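Local coordinates for protein GH127 beta-L-arabinofuranoside (Geobacillus stearothermophilus, PDB 4QK0) that probably hydrolyses terminal beta-L-arabinofuranosyl residues from arabinose-containing saccharides, as a beta-L-arabinofuranosidase of glycoside hydrolase family 127, at residues G489-A494 with Y529-V534. Residues are numbered along the deposited sequence; the frame is centred on the assembly and turned at random.
Sequences GWCRGA and YFPMPV
Trp490 reaches residues 529-534 with the outer rim of its six-membered ring. CH2 lies 3.8 Å from CG of the selenomethionine Met532 and also meets Phe530 CB. CZ3 meets Pro531 O at 3.4 Å, in the plane of the indole. Chi1 of 56° puts Trp490 CG between the backbone N and the carbonyl carbon; Cys491 CB sits above one face, near the rim. Glu361 takes the hydrogen bond from NE1. Replacing Trp490 with an alanine would probably leave a gap beside Met532 and Phe530 CB, and Glu361 without this donor. Cys491 SG (chi1 -179°) touches Phe530 CB and Pro531 CD, oblique to the Phe530 ring and 5.1 Å from its centroid. Water 1 takes the Arg492 N-H at 2.8 Å and lies 2.6 Å from Pro531 O, to which it can donate. Arg492 NE forms a salt bridge with Glu535. The carbonyl oxygens of Arg492 and Gly493 lie against Pro531 CG and CD. Ala494 CB meets the Phe530 ring edge at CD1, 3.6 Å away, and its CA makes a CH-O contact with Tyr529 O. Both loops fall largely in the GH127 middle domain; the second links strands 524-529 and 534-539 of two different sheets. Apolar packing and a water bridge join them, without direct hydrogen bonds.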
ATOM      1  N   GLY A 489      -5.682 -27.520 -18.264  1.00 28.01           N
ATOM      2  CA  GLY A 489      -4.531 -26.740 -18.729  1.00 30.56           C
ATOM      3  C   GLY A 489      -3.318 -26.890 -17.827  1.00 30.54           C
ATOM      4  O   GLY A 489      -2.226 -26.723 -18.296  1.00 31.77           O
ATOM      5  N   TRP A 490      -3.502 -27.215 -16.544  1.00 29.63           N
ATOM      6  CA  TRP A 490      -2.340 -27.424 -15.643  1.00 30.96           C
ATOM      7  C   TRP A 490      -1.629 -28.750 -15.910  1.00 33.79           C
ATOM      8  O   TRP A 490      -0.495 -28.964 -15.468  1.00 33.29           O
ATOM      9  CB  TRP A 490      -2.732 -27.316 -14.157  1.00 27.82           C
ATOM     10  CG  TRP A 490      -3.830 -28.245 -13.721  1.00 28.45           C
ATOM     11  CD1 TRP A 490      -5.106 -27.921 -13.496  1.00 29.18           C
ATOM     12  CD2 TRP A 490      -3.717 -29.661 -13.447  1.00 27.02           C
ATOM     13  NE1 TRP A 490      -5.819 -29.033 -13.094  1.00 29.09           N
ATOM     14  CE2 TRP A 490      -4.982 -30.113 -13.080  1.00 26.57           C
ATOM     15  CE3 TRP A 490      -2.666 -30.586 -13.527  1.00 26.99           C
ATOM     16  CZ2 TRP A 490      -5.245 -31.446 -12.774  1.00 27.15           C
ATOM     17  CZ3 TRP A 490      -2.910 -31.896 -13.228  1.00 26.15           C
ATOM     18  CH2 TRP A 490      -4.203 -32.324 -12.854  1.00 27.32           C
ATOM     19  N   CYS A 491      -2.271 -29.637 -16.657  1.00 33.58           N
ATOM     20  CA  CYS A 491      -1.802 -30.995 -16.802  1.00 34.89           C
ATOM     21  C   CYS A 491      -0.885 -31.150 -18.006  1.00 34.88           C
ATOM     22  O   CYS A 491      -1.156 -30.581 -19.015  1.00 36.93           O
ATOM     23  CB  CYS A 491      -3.026 -31.880 -17.002  1.00 38.23           C
ATOM     24  SG  CYS A 491      -2.606 -33.587 -17.156  1.00 46.12           S
ATOM     25  N   ARG A 492       0.164 -31.955 -17.914  1.00 36.51           N
ATOM     26  CA  ARG A 492       0.949 -32.377 -19.097  1.00 42.08           C
ATOM     27  C   ARG A 492       0.628 -33.859 -19.199  1.00 40.32           C
ATOM     28  O   ARG A 492       0.580 -34.558 -18.171  1.00 48.42           O
ATOM     29  CB  ARG A 492       2.483 -32.344 -18.907  1.00 40.75           C
ATOM     30  CG  ARG A 492       3.160 -31.208 -18.163  1.00 53.32           C
ATOM     31  CD  ARG A 492       4.231 -31.745 -17.180  1.00 55.07           C
ATOM     32  NE  ARG A 492       4.867 -30.690 -16.385  1.00 62.42           N
ATOM     33  CZ  ARG A 492       5.971 -29.998 -16.723  1.00 65.47           C
ATOM     34  NH1 ARG A 492       6.636 -30.268 -17.855  1.00 59.71           N
ATOM     35  NH2 ARG A 492       6.432 -29.037 -15.905  1.00 56.76           N
ATOM     36  N   GLY A 493       0.507 -34.376 -20.399  1.00 32.95           N
ATOM     37  CA  GLY A 493       0.479 -35.825 -20.603  1.00 33.32           C
ATOM     38  C   GLY A 493      -0.726 -36.583 -20.127  1.00 30.99           C
ATOM     39  O   GLY A 493      -0.619 -37.690 -19.529  1.00 35.03           O
ATOM     40  N   ALA A 494      -1.894 -36.041 -20.385  1.00 31.62           N
ATOM     41  CA  ALA A 494      -3.095 -36.781 -19.992  1.00 32.80           C
ATOM     42  C   ALA A 494      -3.185 -38.091 -20.776  1.00 33.94           C
ATOM     43  O   ALA A 494      -2.831 -38.133 -21.952  1.00 35.24           O
ATOM     44  CB  ALA A 494      -4.296 -35.938 -20.249  1.00 35.21           C
ATOM     45  N   TYR A 529      -6.271 -40.401 -16.813  1.00 38.81           N
ATOM     46  CA  TYR A 529      -5.123 -40.261 -15.928  1.00 37.82           C
ATOM     47  C   TYR A 529      -4.431 -38.927 -16.221  1.00 36.22           C
ATOM     48  O   TYR A 529      -3.952 -38.693 -17.341  1.00 26.65           O
ATOM     49  CB  TYR A 529      -4.140 -41.412 -16.092  1.00 44.68           C
ATOM     50  CG  TYR A 529      -2.827 -41.147 -15.369  1.00 58.89           C
ATOM     51  CD1 TYR A 529      -2.815 -40.887 -13.993  1.00 62.19           C
ATOM     52  CD2 TYR A 529      -1.599 -41.133 -16.063  1.00 62.56           C
ATOM     53  CE1 TYR A 529      -1.621 -40.635 -13.336  1.00 68.00           C
ATOM     54  CE2 TYR A 529      -0.405 -40.880 -15.409  1.00 68.47           C
ATOM     55  CZ  TYR A 529      -0.427 -40.630 -14.048  1.00 71.59           C
ATOM     56  OH  TYR A 529       0.743 -40.354 -13.390  1.00 81.92           O
ATOM     57  N   PHE A 530      -4.483 -38.037 -15.223  1.00 34.01           N
ATOM     58  CA  PHE A 530      -3.862 -36.732 -15.289  1.00 34.72           C
ATOM     59  C   PHE A 530      -2.701 -36.753 -14.295  1.00 32.88           C
ATOM     60  O   PHE A 530      -2.927 -36.649 -13.094  1.00 34.33           O
ATOM     61  CB  PHE A 530      -4.850 -35.639 -14.886  1.00 33.20           C
ATOM     62  CG  PHE A 530      -6.097 -35.586 -15.742  1.00 34.67           C
ATOM     63  CD1 PHE A 530      -6.014 -35.413 -17.135  1.00 34.03           C
ATOM     64  CD2 PHE A 530      -7.349 -35.630 -15.167  1.00 33.61           C
ATOM     65  CE1 PHE A 530      -7.151 -35.342 -17.924  1.00 29.61           C
ATOM     66  CE2 PHE A 530      -8.494 -35.566 -15.958  1.00 34.82           C
ATOM     67  CZ  PHE A 530      -8.391 -35.418 -17.346  1.00 33.24           C
ATOM     68  N   PRO A 531      -1.470 -36.875 -14.779  1.00 32.92           N
ATOM     69  CA  PRO A 531      -0.341 -36.735 -13.839  1.00 33.30           C
ATOM     70  C   PRO A 531      -0.343 -35.420 -13.018  1.00 33.53           C
ATOM     71  O   PRO A 531      -0.605 -34.346 -13.574  1.00 33.36           O
ATOM     72  CB  PRO A 531       0.889 -36.796 -14.740  1.00 32.96           C
ATOM     73  CG  PRO A 531       0.422 -37.237 -16.089  1.00 33.10           C
ATOM     74  CD  PRO A 531      -1.037 -36.903 -16.187  1.00 32.45           C
HETATM   75  N   MSE A 532      -0.121 -35.533 -11.703  1.00 34.23           N
HETATM   76  CA  MSE A 532      -0.082 -34.384 -10.761  1.00 33.76           C
HETATM   77  C   MSE A 532       1.305 -34.253 -10.107  1.00 30.96           C
HETATM   78  O   MSE A 532       1.443 -34.449  -8.904  1.00 30.17           O
HETATM   79  CB  MSE A 532      -1.136 -34.553  -9.637  1.00 30.09           C
HETATM   80  CG  MSE A 532      -2.528 -34.321 -10.127  1.00 29.66           C
HETATM   81 SE   MSE A 532      -3.687 -34.147  -8.598  1.00 31.46          SE
HETATM   82  CE  MSE A 532      -5.338 -33.784  -9.552  1.00 33.04           C
ATOM     83  N   PRO A 533       2.340 -33.920 -10.886  1.00 27.67           N
ATOM     84  CA  PRO A 533       3.600 -33.571 -10.267  1.00 27.48           C
ATOM     85  C   PRO A 533       3.541 -32.248  -9.526  1.00 27.59           C
ATOM     86  O   PRO A 533       2.629 -31.431  -9.769  1.00 32.48           O
ATOM     87  CB  PRO A 533       4.532 -33.374 -11.470  1.00 26.78           C
ATOM     88  CG  PRO A 533       3.643 -32.917 -12.569  1.00 26.58           C
ATOM     89  CD  PRO A 533       2.355 -33.693 -12.341  1.00 28.11           C
ATOM     90  N   VAL A 534       4.479 -32.011  -8.611  1.00 27.97           N
ATOM     91  CA  VAL A 534       4.558 -30.683  -7.955  1.00 27.93           C
ATOM     92  C   VAL A 534       5.144 -29.734  -8.974  1.00 24.91           C
ATOM     93  O   VAL A 534       6.184 -29.994  -9.460  1.00 24.51           O
ATOM     94  CB  VAL A 534       5.452 -30.678  -6.704  1.00 32.06           C
ATOM     95  CG1 VAL A 534       5.623 -29.247  -6.147  1.00 31.08           C
ATOM     96  CG2 VAL A 534       4.835 -31.548  -5.627  1.00 32.83           C
TER
HETATM   97  O   HOH W   1       0.604 -32.913 -15.304  1.00 27.88           O